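Local coordinates for hypothetical protein yxiM (Bacillus subtilis, PDB 2O14), which is an uncharacterised member of the GDSL lipolytic family that probably works as an esterase or related hydrolase, at residues Arg53-Ser58 with Ala66-Ala71; Leu95-Arg100 with Thr115-Glu120; Gly279-Phe284 with Arg330-Tyr335; Gly288-Val293 with Ala321-Ile326. All blocks are in the same frame, centred on the assembly; numbering follows the deposited sequence.

Interaction 1 (Arg53-Ser58 with Ala66-Ala71)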
loop_
_atom_site.group_PDB
_atom_site.type_symbol
_atom_site.label_atom_id
_atom_site.label_comp_id
_atom_site.label_asym_id
_atom_site.label_seq_id
_atom_site.Cartn_x
_atom_site.Cartn_y
_atom_site.Cartn_z
ATOM N N ARG A 53 -17.571 17.822 6.783
ATOM C CA ARG A 53 -17.340 19.111 7.426
ATOM C C ARG A 53 -16.179 19.861 6.773
ATOM O O ARG A 53 -15.174 19.258 6.415
ATOM C CB ARG A 53 -17.044 18.890 8.909
ATOM C CG ARG A 53 -16.643 20.138 9.679
ATOM C CD ARG A 53 -16.413 19.794 11.142
ATOM N NE ARG A 53 -17.626 19.257 11.755
ATOM C CZ ARG A 53 -17.647 18.530 12.869
ATOM N NH1 ARG A 53 -18.802 18.089 13.353
ATOM N NH2 ARG A 53 -16.513 18.234 13.494
ATOM N N ASP A 54 -16.324 21.172 6.605
ATOM C CA ASP A 54 -15.261 21.981 6.012
ATOM C C ASP A 54 -14.229 22.282 7.090
ATOM O O ASP A 54 -14.587 22.680 8.192
ATOM C CB ASP A 54 -15.808 23.308 5.481
ATOM C CG ASP A 54 -16.712 23.129 4.288
ATOM O OD1 ASP A 54 -16.345 22.341 3.392
ATOM O OD2 ASP A 54 -17.773 23.791 4.238
ATOM N N VAL A 55 -12.951 22.090 6.781
ATOM C CA VAL A 55 -11.914 22.371 7.766
ATOM C C VAL A 55 -10.701 23.010 7.115
ATOM O O VAL A 55 -10.442 22.832 5.921
ATOM C CB VAL A 55 -11.451 21.083 8.509
ATOM C CG1 VAL A 55 -12.622 20.463 9.273
ATOM C CG2 VAL A 55 -10.870 20.087 7.519
ATOM N N ALA A 56 -9.958 23.763 7.914
ATOM C CA ALA A 56 -8.758 24.419 7.434
ATOM C C ALA A 56 -7.655 23.376 7.299
ATOM O O ALA A 56 -7.724 22.308 7.906
ATOM C CB ALA A 56 -8.336 25.510 8.420
ATOM N N ALA A 57 -6.656 23.682 6.477
ATOM C CA ALA A 57 -5.508 22.801 6.279
ATOM C C ALA A 57 -4.253 23.674 6.325
ATOM O O ALA A 57 -4.308 24.872 6.033
ATOM C CB ALA A 57 -5.612 22.069 4.951
ATOM N N SER A 58 -3.125 23.066 6.681
ATOM C CA SER A 58 -1.853 23.772 6.836
ATOM C C SER A 58 -1.039 24.136 5.594
ATOM O O SER A 58 -0.039 24.841 5.715
ATOM C CB SER A 58 -0.950 22.959 7.757
ATOM O OG SER A 58 -0.619 21.723 7.137
ATOM N N ALA A 66 -9.821 21.955 3.346
ATOM C CA ALA A 66 -10.244 20.590 3.064
ATOM C C ALA A 66 -11.610 20.270 3.645
ATOM O O ALA A 66 -12.253 21.118 4.254
ATOM C CB ALA A 66 -9.213 19.613 3.630
ATOM N N VAL A 67 -12.051 19.038 3.419
ATOM C CA VAL A 67 -13.308 18.547 3.969
ATOM C C VAL A 67 -12.889 17.378 4.842
ATOM O O VAL A 67 -11.901 16.699 4.544
ATOM C CB VAL A 67 -14.279 18.015 2.883
ATOM C CG1 VAL A 67 -14.939 19.179 2.146
ATOM C CG2 VAL A 67 -13.533 17.117 1.917
ATOM N N GLU A 68 -13.617 17.157 5.928
ATOM C CA GLU A 68 -13.313 16.049 6.823
ATOM C C GLU A 68 -14.435 15.017 6.792
ATOM O O GLU A 68 -15.614 15.365 6.874
ATOM C CB GLU A 68 -13.139 16.549 8.253
ATOM C CG GLU A 68 -12.754 15.453 9.215
ATOM C CD GLU A 68 -12.528 15.965 10.615
ATOM O OE1 GLU A 68 -12.429 17.199 10.790
ATOM O OE2 GLU A 68 -12.438 15.127 11.537
ATOM N N PHE A 69 -14.070 13.751 6.655
ATOM C CA PHE A 69 -15.065 12.688 6.644
ATOM C C PHE A 69 -15.324 12.301 8.096
ATOM O O PHE A 69 -14.452 11.733 8.760
ATOM C CB PHE A 69 -14.542 11.492 5.855
ATOM C CG PHE A 69 -14.408 11.755 4.379
ATOM C CD1 PHE A 69 -15.368 11.291 3.486
ATOM C CD2 PHE A 69 -13.323 12.475 3.881
ATOM C CE1 PHE A 69 -15.248 11.536 2.114
ATOM C CE2 PHE A 69 -13.195 12.724 2.511
ATOM C CZ PHE A 69 -14.158 12.254 1.630
ATOM N N LEU A 70 -16.520 12.627 8.581
ATOM C CA LEU A 70 -16.916 12.335 9.955
ATOM C C LEU A 70 -17.367 10.882 10.114
ATOM O O LEU A 70 -17.288 10.305 11.197
ATOM C CB LEU A 70 -18.029 13.290 10.387
ATOM C CG LEU A 70 -17.647 14.770 10.318
ATOM C CD1 LEU A 70 -18.817 15.626 10.789
ATOM C CD2 LEU A 70 -16.421 15.021 11.176
ATOM N N ALA A 71 -17.861 10.309 9.026
ATOM C CA ALA A 71 -18.274 8.917 9.003
ATOM C C ALA A 71 -17.294 8.309 8.010
ATOM O O ALA A 71 -16.972 8.933 6.998
ATOM C CB ALA A 71 -19.700 8.796 8.498
HETATM O O HOH W 1 -13.951 18.741 12.705
#

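Interaction 2 (Leu95-Arg100 with Thr115-Glu120). With SO4 (sulfate ion), chain C.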
loop_
_atom_site.group_PDB
_atom_site.type_symbol
_atom_site.label_atom_id
_atom_site.label_comp_id
_atom_site.label_asym_id
_atom_site.label_seq_id
_atom_site.Cartn_x
_atom_site.Cartn_y
_atom_site.Cartn_z
ATOM N N LEU A 95 -4.402 14.966 0.590
ATOM C CA LEU A 95 -5.123 15.063 1.852
ATOM C C LEU A 95 -4.995 16.419 2.534
ATOM O O LEU A 95 -4.238 17.286 2.096
ATOM C CB LEU A 95 -4.628 13.979 2.822
ATOM C CG LEU A 95 -4.618 12.517 2.363
ATOM C CD1 LEU A 95 -4.180 11.614 3.517
ATOM C CD2 LEU A 95 -6.012 12.129 1.875
ATOM N N GLY A 96 -5.749 16.589 3.617
ATOM C CA GLY A 96 -5.689 17.814 4.397
ATOM C C GLY A 96 -4.739 17.525 5.545
ATOM O O GLY A 96 -3.781 16.769 5.368
ATOM N N ASN A 97 -4.982 18.104 6.717
ATOM C CA ASN A 97 -4.106 17.837 7.857
ATOM C C ASN A 97 -4.285 16.365 8.192
ATOM O O ASN A 97 -5.402 15.901 8.430
ATOM C CB ASN A 97 -4.474 18.736 9.034
ATOM C CG ASN A 97 -4.164 20.191 8.755
ATOM O OD1 ASN A 97 -4.426 21.063 9.581
ATOM N ND2 ASN A 97 -3.595 20.461 7.579
ATOM N N THR A 98 -3.176 15.637 8.208
ATOM C CA THR A 98 -3.217 14.199 8.416
ATOM C C THR A 98 -2.181 13.605 9.360
ATOM O O THR A 98 -1.013 13.967 9.315
ATOM C CB THR A 98 -3.046 13.485 7.051
ATOM O OG1 THR A 98 -4.111 13.875 6.174
ATOM C CG2 THR A 98 -3.035 11.965 7.222
ATOM N N ALA A 99 -2.626 12.686 10.212
ATOM C CA ALA A 99 -1.724 11.967 11.107
ATOM C C ALA A 99 -1.441 10.682 10.317
ATOM O O ALA A 99 -0.312 10.416 9.922
ATOM C CB ALA A 99 -2.413 11.647 12.429
ATOM N N ARG A 100 -2.486 9.900 10.069
ATOM C CA ARG A 100 -2.357 8.671 9.288
ATOM C C ARG A 100 -3.738 8.261 8.803
ATOM O O ARG A 100 -4.643 8.032 9.608
ATOM C CB ARG A 100 -1.733 7.540 10.115
ATOM C CG ARG A 100 -1.598 6.236 9.334
ATOM C CD ARG A 100 -0.532 5.329 9.914
ATOM N NE ARG A 100 -0.834 4.904 11.275
ATOM C CZ ARG A 100 -1.827 4.081 11.602
ATOM N NH1 ARG A 100 -2.626 3.586 10.663
ATOM N NH2 ARG A 100 -2.018 3.747 12.872
ATOM N N THR A 115 0.649 9.581 5.339
ATOM C CA THR A 115 0.852 10.381 6.549
ATOM C C THR A 115 1.300 11.804 6.245
ATOM O O THR A 115 1.797 12.089 5.154
ATOM C CB THR A 115 1.902 9.733 7.493
ATOM O OG1 THR A 115 3.199 9.794 6.886
ATOM C CG2 THR A 115 1.549 8.271 7.781
ATOM N N GLY A 116 1.116 12.698 7.214
ATOM C CA GLY A 116 1.522 14.079 7.030
ATOM C C GLY A 116 0.496 14.949 6.326
ATOM O O GLY A 116 -0.195 14.492 5.407
ATOM N N ASP A 117 0.395 16.203 6.764
ATOM C CA ASP A 117 -0.534 17.158 6.171
ATOM C C ASP A 117 -0.246 17.284 4.678
ATOM O O ASP A 117 0.912 17.361 4.272
ATOM C CB ASP A 117 -0.368 18.545 6.801
ATOM C CG ASP A 117 -0.637 18.558 8.287
ATOM O OD1 ASP A 117 -1.142 17.544 8.814
ATOM O OD2 ASP A 117 -0.351 19.595 8.925
ATOM N N GLY A 118 -1.297 17.309 3.865
ATOM C CA GLY A 118 -1.109 17.452 2.435
ATOM C C GLY A 118 -0.464 16.261 1.758
ATOM O O GLY A 118 0.014 16.371 0.627
ATOM N N ALA A 119 -0.451 15.121 2.440
ATOM C CA ALA A 119 0.130 13.904 1.885
ATOM C C ALA A 119 -0.485 13.629 0.523
ATOM O O ALA A 119 -1.681 13.827 0.325
ATOM C CB ALA A 119 -0.129 12.735 2.812
ATOM N N GLU A 120 0.333 13.166 -0.415
ATOM C CA GLU A 120 -0.158 12.885 -1.754
ATOM C C GLU A 120 0.279 11.521 -2.250
ATOM O O GLU A 120 1.292 10.979 -1.812
ATOM C CB GLU A 120 0.351 13.939 -2.736
ATOM C CG GLU A 120 0.164 15.370 -2.282
ATOM C CD GLU A 120 0.607 16.362 -3.341
ATOM O OE1 GLU A 120 -0.112 16.516 -4.354
ATOM O OE2 GLU A 120 1.678 16.979 -3.164
HETATM S S SO4 C . 0.986 5.415 14.633
HETATM O O1 SO4 C . 0.373 6.296 13.619
HETATM O O2 SO4 C . 0.556 5.830 15.985
HETATM O O3 SO4 C . 2.456 5.516 14.524
HETATM O O4 SO4 C . 0.568 4.018 14.409
#

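Interaction 3 (Gly279-Phe284 with Arg330-Tyr335)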
loop_
_atom_site.group_PDB
_atom_site.type_symbol
_atom_site.label_atom_id
_atom_site.label_comp_id
_atom_site.label_asym_id
_atom_site.label_seq_id
_atom_site.Cartn_x
_atom_site.Cartn_y
_atom_site.Cartn_z
ATOM N N GLY A 279 16.140 -10.568 8.551
ATOM C CA GLY A 279 16.249 -10.523 9.999
ATOM C C GLY A 279 16.614 -9.169 10.574
ATOM O O GLY A 279 16.388 -8.131 9.947
ATOM N N ARG A 280 17.173 -9.179 11.779
ATOM C CA ARG A 280 17.579 -7.947 12.446
ATOM C C ARG A 280 18.995 -7.546 12.035
ATOM O O ARG A 280 19.810 -8.395 11.665
ATOM C CB ARG A 280 17.509 -8.118 13.965
ATOM C CG ARG A 280 16.093 -8.231 14.523
ATOM C CD ARG A 280 16.124 -8.504 16.022
ATOM N NE ARG A 280 14.789 -8.605 16.608
ATOM C CZ ARG A 280 13.957 -7.579 16.768
ATOM N NH1 ARG A 280 14.319 -6.361 16.385
ATOM N NH2 ARG A 280 12.765 -7.769 17.319
ATOM N N ALA A 281 19.280 -6.249 12.110
ATOM C CA ALA A 281 20.589 -5.720 11.739
ATOM C C ALA A 281 21.734 -6.290 12.575
ATOM O O ALA A 281 22.890 -6.244 12.163
ATOM C CB ALA A 281 20.579 -4.200 11.857
ATOM N N THR A 282 21.408 -6.830 13.744
ATOM C CA THR A 282 22.417 -7.372 14.646
ATOM C C THR A 282 22.516 -8.898 14.696
ATOM O O THR A 282 23.139 -9.449 15.606
ATOM C CB THR A 282 22.182 -6.848 16.077
ATOM O OG1 THR A 282 20.823 -7.093 16.454
ATOM C CG2 THR A 282 22.448 -5.352 16.145
ATOM N N ASP A 283 21.913 -9.581 13.727
ATOM C CA ASP A 283 21.971 -11.041 13.693
ATOM C C ASP A 283 23.305 -11.541 13.115
ATOM O O ASP A 283 23.336 -12.379 12.209
ATOM C CB ASP A 283 20.808 -11.607 12.872
ATOM C CG ASP A 283 19.453 -11.358 13.520
ATOM O OD1 ASP A 283 19.409 -10.980 14.713
ATOM O OD2 ASP A 283 18.428 -11.553 12.831
ATOM N N PHE A 284 24.400 -11.008 13.651
ATOM C CA PHE A 284 25.750 -11.381 13.237
ATOM C C PHE A 284 26.375 -12.275 14.296
ATOM O O PHE A 284 26.216 -12.024 15.492
ATOM C CB PHE A 284 26.626 -10.136 13.092
ATOM C CG PHE A 284 26.481 -9.436 11.778
ATOM C CD1 PHE A 284 27.147 -9.907 10.650
ATOM C CD2 PHE A 284 25.691 -8.292 11.665
ATOM C CE1 PHE A 284 27.033 -9.249 9.430
ATOM C CE2 PHE A 284 25.569 -7.624 10.443
ATOM C CZ PHE A 284 26.243 -8.105 9.326
ATOM N N ARG A 330 28.358 -1.371 8.492
ATOM C CA ARG A 330 27.641 -0.841 7.337
ATOM C C ARG A 330 26.188 -1.314 7.319
ATOM O O ARG A 330 25.288 -0.551 6.966
ATOM C CB ARG A 330 28.343 -1.257 6.041
ATOM C CG ARG A 330 29.734 -0.657 5.875
ATOM C CD ARG A 330 30.404 -1.168 4.611
ATOM N NE ARG A 330 29.570 -0.941 3.435
ATOM C CZ ARG A 330 29.804 -1.470 2.237
ATOM N NH1 ARG A 330 30.854 -2.261 2.047
ATOM N NH2 ARG A 330 28.977 -1.221 1.229
ATOM N N THR A 331 25.965 -2.570 7.703
ATOM C CA THR A 331 24.619 -3.135 7.741
ATOM C C THR A 331 23.752 -2.298 8.673
ATOM O O THR A 331 22.596 -2.000 8.376
ATOM C CB THR A 331 24.633 -4.592 8.255
ATOM O OG1 THR A 331 25.277 -5.433 7.290
ATOM C CG2 THR A 331 23.213 -5.093 8.489
ATOM N N LEU A 332 24.333 -1.919 9.805
ATOM C CA LEU A 332 23.647 -1.112 10.798
ATOM C C LEU A 332 23.178 0.197 10.170
ATOM O O LEU A 332 22.186 0.787 10.604
ATOM C CB LEU A 332 24.596 -0.819 11.956
ATOM C CG LEU A 332 23.956 -0.322 13.246
ATOM C CD1 LEU A 332 23.100 -1.435 13.851
ATOM C CD2 LEU A 332 25.051 0.103 14.213
ATOM N N GLY A 333 23.895 0.645 9.146
ATOM C CA GLY A 333 23.531 1.880 8.473
ATOM C C GLY A 333 22.369 1.709 7.511
ATOM O O GLY A 333 21.929 2.670 6.878
ATOM N N LEU A 334 21.876 0.480 7.389
ATOM C CA LEU A 334 20.759 0.191 6.497
ATOM C C LEU A 334 19.457 0.070 7.286
ATOM O O LEU A 334 18.400 -0.193 6.719
ATOM C CB LEU A 334 21.020 -1.100 5.715
ATOM C CG LEU A 334 22.242 -1.102 4.790
ATOM C CD1 LEU A 334 22.379 -2.464 4.126
ATOM C CD2 LEU A 334 22.099 -0.007 3.744
ATOM N N TYR A 335 19.546 0.254 8.600
ATOM C CA TYR A 335 18.374 0.194 9.469
ATOM C C TYR A 335 18.228 1.516 10.203
ATOM O O TYR A 335 19.201 2.261 10.350
ATOM C CB TYR A 335 18.512 -0.926 10.501
ATOM C CG TYR A 335 18.323 -2.317 9.951
ATOM C CD1 TYR A 335 19.258 -2.883 9.090
ATOM C CD2 TYR A 335 17.216 -3.079 10.310
ATOM C CE1 TYR A 335 19.094 -4.181 8.602
ATOM C CE2 TYR A 335 17.039 -4.373 9.827
ATOM C CZ TYR A 335 17.984 -4.918 8.974
ATOM O OH TYR A 335 17.816 -6.198 8.498
#

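Interaction 4 (Gly288-Val293 with Ala321-Ile326)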
loop_
_atom_site.group_PDB
_atom_site.type_symbol
_atom_site.label_atom_id
_atom_site.label_comp_id
_atom_site.label_asym_id
_atom_site.label_seq_id
_atom_site.Cartn_x
_atom_site.Cartn_y
_atom_site.Cartn_z
ATOM N N GLY A 288 31.369 -12.889 12.312
ATOM C CA GLY A 288 30.904 -11.846 11.414
ATOM C C GLY A 288 29.977 -12.308 10.304
ATOM O O GLY A 288 29.890 -11.669 9.258
ATOM N N ILE A 289 29.283 -13.421 10.519
ATOM C CA ILE A 289 28.359 -13.938 9.514
ATOM C C ILE A 289 26.931 -13.616 9.948
ATOM O O ILE A 289 26.531 -13.937 11.073
ATOM C CB ILE A 289 28.477 -15.471 9.355
ATOM C CG1 ILE A 289 29.935 -15.873 9.069
ATOM C CG2 ILE A 289 27.539 -15.942 8.246
ATOM C CD1 ILE A 289 30.551 -15.242 7.819
ATOM N N HIS A 290 26.166 -12.987 9.059
ATOM C CA HIS A 290 24.784 -12.625 9.362
ATOM C C HIS A 290 23.836 -13.788 9.069
ATOM O O HIS A 290 23.762 -14.267 7.941
ATOM C CB HIS A 290 24.374 -11.398 8.546
ATOM C CG HIS A 290 23.043 -10.833 8.934
ATOM N ND1 HIS A 290 21.855 -11.499 8.712
ATOM C CD2 HIS A 290 22.714 -9.674 9.553
ATOM C CE1 HIS A 290 20.853 -10.775 9.177
ATOM N NE2 HIS A 290 21.347 -9.664 9.692
ATOM N N SER A 291 23.116 -14.238 10.095
ATOM C CA SER A 291 22.179 -15.351 9.958
ATOM C C SER A 291 20.866 -15.090 10.694
ATOM O O SER A 291 20.871 -14.627 11.834
ATOM C CB SER A 291 22.811 -16.633 10.500
ATOM O OG SER A 291 21.861 -17.685 10.543
ATOM N N SER A 292 19.749 -15.403 10.041
ATOM C CA SER A 292 18.422 -15.204 10.621
ATOM C C SER A 292 17.486 -16.294 10.102
ATOM O O SER A 292 16.264 -16.131 10.101
ATOM C CB SER A 292 17.873 -13.835 10.211
ATOM O OG SER A 292 18.829 -12.808 10.412
ATOM N N VAL A 293 18.075 -17.408 9.675
ATOM C CA VAL A 293 17.332 -18.531 9.105
ATOM C C VAL A 293 16.125 -19.085 9.867
ATOM O O VAL A 293 15.287 -19.761 9.271
ATOM C CB VAL A 293 18.284 -19.720 8.796
ATOM C CG1 VAL A 293 19.316 -19.295 7.759
ATOM C CG2 VAL A 293 18.970 -20.201 10.075
ATOM N N ALA A 321 23.274 -12.641 3.182
ATOM C CA ALA A 321 24.511 -12.775 2.420
ATOM C C ALA A 321 25.060 -11.376 2.130
ATOM O O ALA A 321 26.266 -11.139 2.217
ATOM C CB ALA A 321 24.254 -13.528 1.111
ATOM N N TYR A 322 24.168 -10.447 1.800
ATOM C CA TYR A 322 24.585 -9.080 1.511
ATOM C C TYR A 322 25.114 -8.374 2.760
ATOM O O TYR A 322 26.096 -7.633 2.689
ATOM C CB TYR A 322 23.424 -8.280 0.919
ATOM C CG TYR A 322 23.784 -6.850 0.597
ATOM C CD1 TYR A 322 23.243 -5.793 1.325
ATOM C CD2 TYR A 322 24.671 -6.552 -0.434
ATOM C CE1 TYR A 322 23.579 -4.471 1.034
ATOM C CE2 TYR A 322 25.014 -5.235 -0.733
ATOM C CZ TYR A 322 24.462 -4.200 0.005
ATOM O OH TYR A 322 24.798 -2.898 -0.293
ATOM N N PHE A 323 24.469 -8.600 3.901
ATOM C CA PHE A 323 24.917 -7.971 5.138
ATOM C C PHE A 323 26.278 -8.547 5.520
ATOM O O PHE A 323 27.164 -7.821 5.971
ATOM C CB PHE A 323 23.923 -8.210 6.280
ATOM C CG PHE A 323 22.532 -7.691 6.005
ATOM C CD1 PHE A 323 22.337 -6.490 5.326
ATOM C CD2 PHE A 323 21.418 -8.394 6.454
ATOM C CE1 PHE A 323 21.049 -5.993 5.096
ATOM C CE2 PHE A 323 20.123 -7.907 6.231
ATOM C CZ PHE A 323 19.941 -6.703 5.550
ATOM N N THR A 324 26.434 -9.856 5.344
ATOM C CA THR A 324 27.691 -10.518 5.658
ATOM C C THR A 324 28.814 -9.961 4.784
ATOM O O THR A 324 29.954 -9.856 5.230
ATOM C CB THR A 324 27.608 -12.048 5.420
ATOM O OG1 THR A 324 26.717 -12.638 6.374
ATOM C CG2 THR A 324 28.980 -12.692 5.564
ATOM N N SER A 325 28.488 -9.593 3.548
ATOM C CA SER A 325 29.494 -9.077 2.626
ATOM C C SER A 325 29.874 -7.616 2.848
ATOM O O SER A 325 30.897 -7.159 2.331
ATOM C CB SER A 325 29.035 -9.257 1.177
ATOM O OG SER A 325 28.039 -8.313 0.834
ATOM N N ILE A 326 29.066 -6.878 3.603
ATOM C CA ILE A 326 29.376 -5.473 3.849
ATOM C C ILE A 326 29.794 -5.196 5.291
ATOM O O ILE A 326 30.294 -4.113 5.597
ATOM C CB ILE A 326 28.190 -4.549 3.473
ATOM C CG1 ILE A 326 26.980 -4.840 4.361
ATOM C CG2 ILE A 326 27.832 -4.736 2.001
ATOM C CD1 ILE A 326 25.802 -3.925 4.086
HETATM O O HOH W 2 30.981 -9.317 7.634
HETATM O O HOH W 3 25.168 -14.832 5.355
#

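Interaction 1 (Arg53-Ser58 with Ala66-Ala71)
R53 lays its guanidinium against the methyls of L70: CD1 of L70 stands over one face of the group, displaced toward the rim and 3.6 Å from R53 NH1, and the two side chains cross at about a right angle. Beneath them runs the antiparallel hairpin of strands 52-56 and 65-69, part of the galactose-binding-like domain. R53 with E68 and V55 with A66 are its hydrogen-bonded pairs. The bond from V55 N to A66 O is nearly straight (179°), and E68 N meets R53 O at 2.7 Å. On the face these four residues share, CG1 of V55 packs at 3.6 Å against OE1 of E68, the side chains again at right angles. D54 and V67, a non-hydrogen-bonded pair, occupy the other face; D54 OD1 touches V67 CG1 at 3.7 Å while accepting a bond from A34 N. R53 stays extended to CD and bends at chi3 (-60°). A water lies at the guanidinium edge, 2.7 Å from R53 NH2 and 2.9 Å from E68 OE1. With NH2 of R53 and OE1 of E68 5.0 Å apart, the opposite charges are bridged by water instead of forming a salt bridge, so their attraction is probably modest.

Interaction 2 (Leu95-Arg100 with Thr115-Glu120)
D117 and T98 meet where two loops, each passing from one sheet of the galactose-binding-like beta sandwich to the other, lie side by side, and a type II beta turn from G116 to A119 shapes one of them. OD1 of D117 accepts the backbone N-H of T98 at 2.9 Å, approached on its anti side and 27° out of the carboxylate plane, while OD2 is taken by the hydroxyl of S58. D117 CG lies beside its own backbone N (chi1 -61°), which turns the carboxylate toward the N97-T98 backbone. The main-chain groups are paired off in turn: L95 N donates almost straight to A119 O (172°), G118 N reaches G96 O at 3.0 Å from above the carbonyl plane, and G116 N gives a weak, bent bond to T98 O. Inside the turn A119 N closes on G116 O. G116 and G118 both have positive phi, which favours glycine. L95 CD1 packs on A119 CB at 4.3 Å, and the carbonyl of N97 is bonded by T146 OG1. At the far end CG of R100 passes CG2 of T115 at 4.1 Å, then the chain bends at chi3 and points its guanidinium edge at a sulfate, probably from the crystallisation liquor, which K140 also binds. With an alanine in place of R100, the sulfate would probably be left with K140 but without the guanidinium. R100 NE donates to sulfate O1 at 3.0 Å, and NH2 of R100 to sulfate O4, also at 3.0 Å.

Interaction 3 (Gly279-Phe284 with Arg330-Tyr335)
Y335 is met by A281 over its ring face and by G279 at its hydroxyl, where the loop after strand 271-275 joins the end of helix 328-332 in the GDSL (SGNH-type) hydrolase domain. The CB of A281 sits over one face, 3.5 Å from the centroid of the Y335 ring and only 17° off its normal, a close CH-pi contact. At the ring's far end OH of Y335 donates to G279 O at 2.8 Å, arriving from above the carbonyl plane. The same A281 CB also meets L332 CD1 at 4.2 Å. T331 approaches the F284 ring at its edge, with T331 OG1 3.5 Å from F284 CZ. T331 carries OG1 beside its backbone N (chi1 -68°), where the hydroxyl is bonded to G327 O one helical turn back, and its CG2 is turned to A281 O. One shell further out, A281 lies in a type I turn from R280 to D283, which helps place its CB. Within that turn R280 N donates to D283 OD2 at 2.9 Å; that oxygen also receives R295. The backbone of A281 is tied to T340, and the side chain of Y335 lies about 6 Å from those of D339 and H342, assigned by similarity to the active site. A phenylalanine in place of Y335 would keep a face for A281 but would probably leave G279 O without its hydroxyl partner. One hydrogen bond and one CH-pi contact would together restrict how the buried phenol can turn, and they join this loop to the chain that runs on to D339 and H342.

Interaction 4 (Gly288-Val293 with Ala321-Ile326)
F323 turns a ring edge onto the imidazole of H290 where helix 315-326 packs against the long loop between strand 271-275 and helix 298-307 of the GDSL hydrolase domain. In this edge-to-face pair CD2 of F323 stands over the centre of one face of the H290 ring, with the centroids 4.8 Å apart and the planes at 57°. CG of H290 is anti to its backbone N (chi1 -172°), which lays the imidazole alongside F323, both side chains pointing the same way. The buried imidazole is held at both nitrogens, ND1 by S320 OG and NE2 by R280 O, so its rotation is fixed, and F284 adds a second edge-to-face partner. T324 follows, its two branches doing different work. OG1 of T324 accepts H290 N at 2.8 Å along a fairly straight line (160°), is bonded to S320 O within its own helix, and takes a further bond from a water that also donates to H290 O at 3.0 Å. CG2 of T324 touches I289 CD1 at 3.7 Å. The last link is the T324 carbonyl: a second water donates to T324 O at 2.7 Å and to G288 O at 3.1 Å.

Overall arrangement
The four contacts fall into two pairs, one in each domain. Interactions 1 and 2, centres 11 Å apart, belong to the galactose-binding-like sandwich and meet directly, S58 OG being 2.8 Å from D117 OD2; the side chain of A66 in interaction 1 lies about 8 Å from the bound manganese ion. Interactions 3 and 4, centres 9 Å apart, lie in the GDSL domain and share the loop 279-293, where D283 OD2 and S292 OG are 2.8 Å apart. Interactions 1 and 3 are about 42 Å apart between centres. Two contacts come near the site assigned by similarity: the side chain of R100 is about 9 Å from that of S171, and Y335 neighbours D339 and H342.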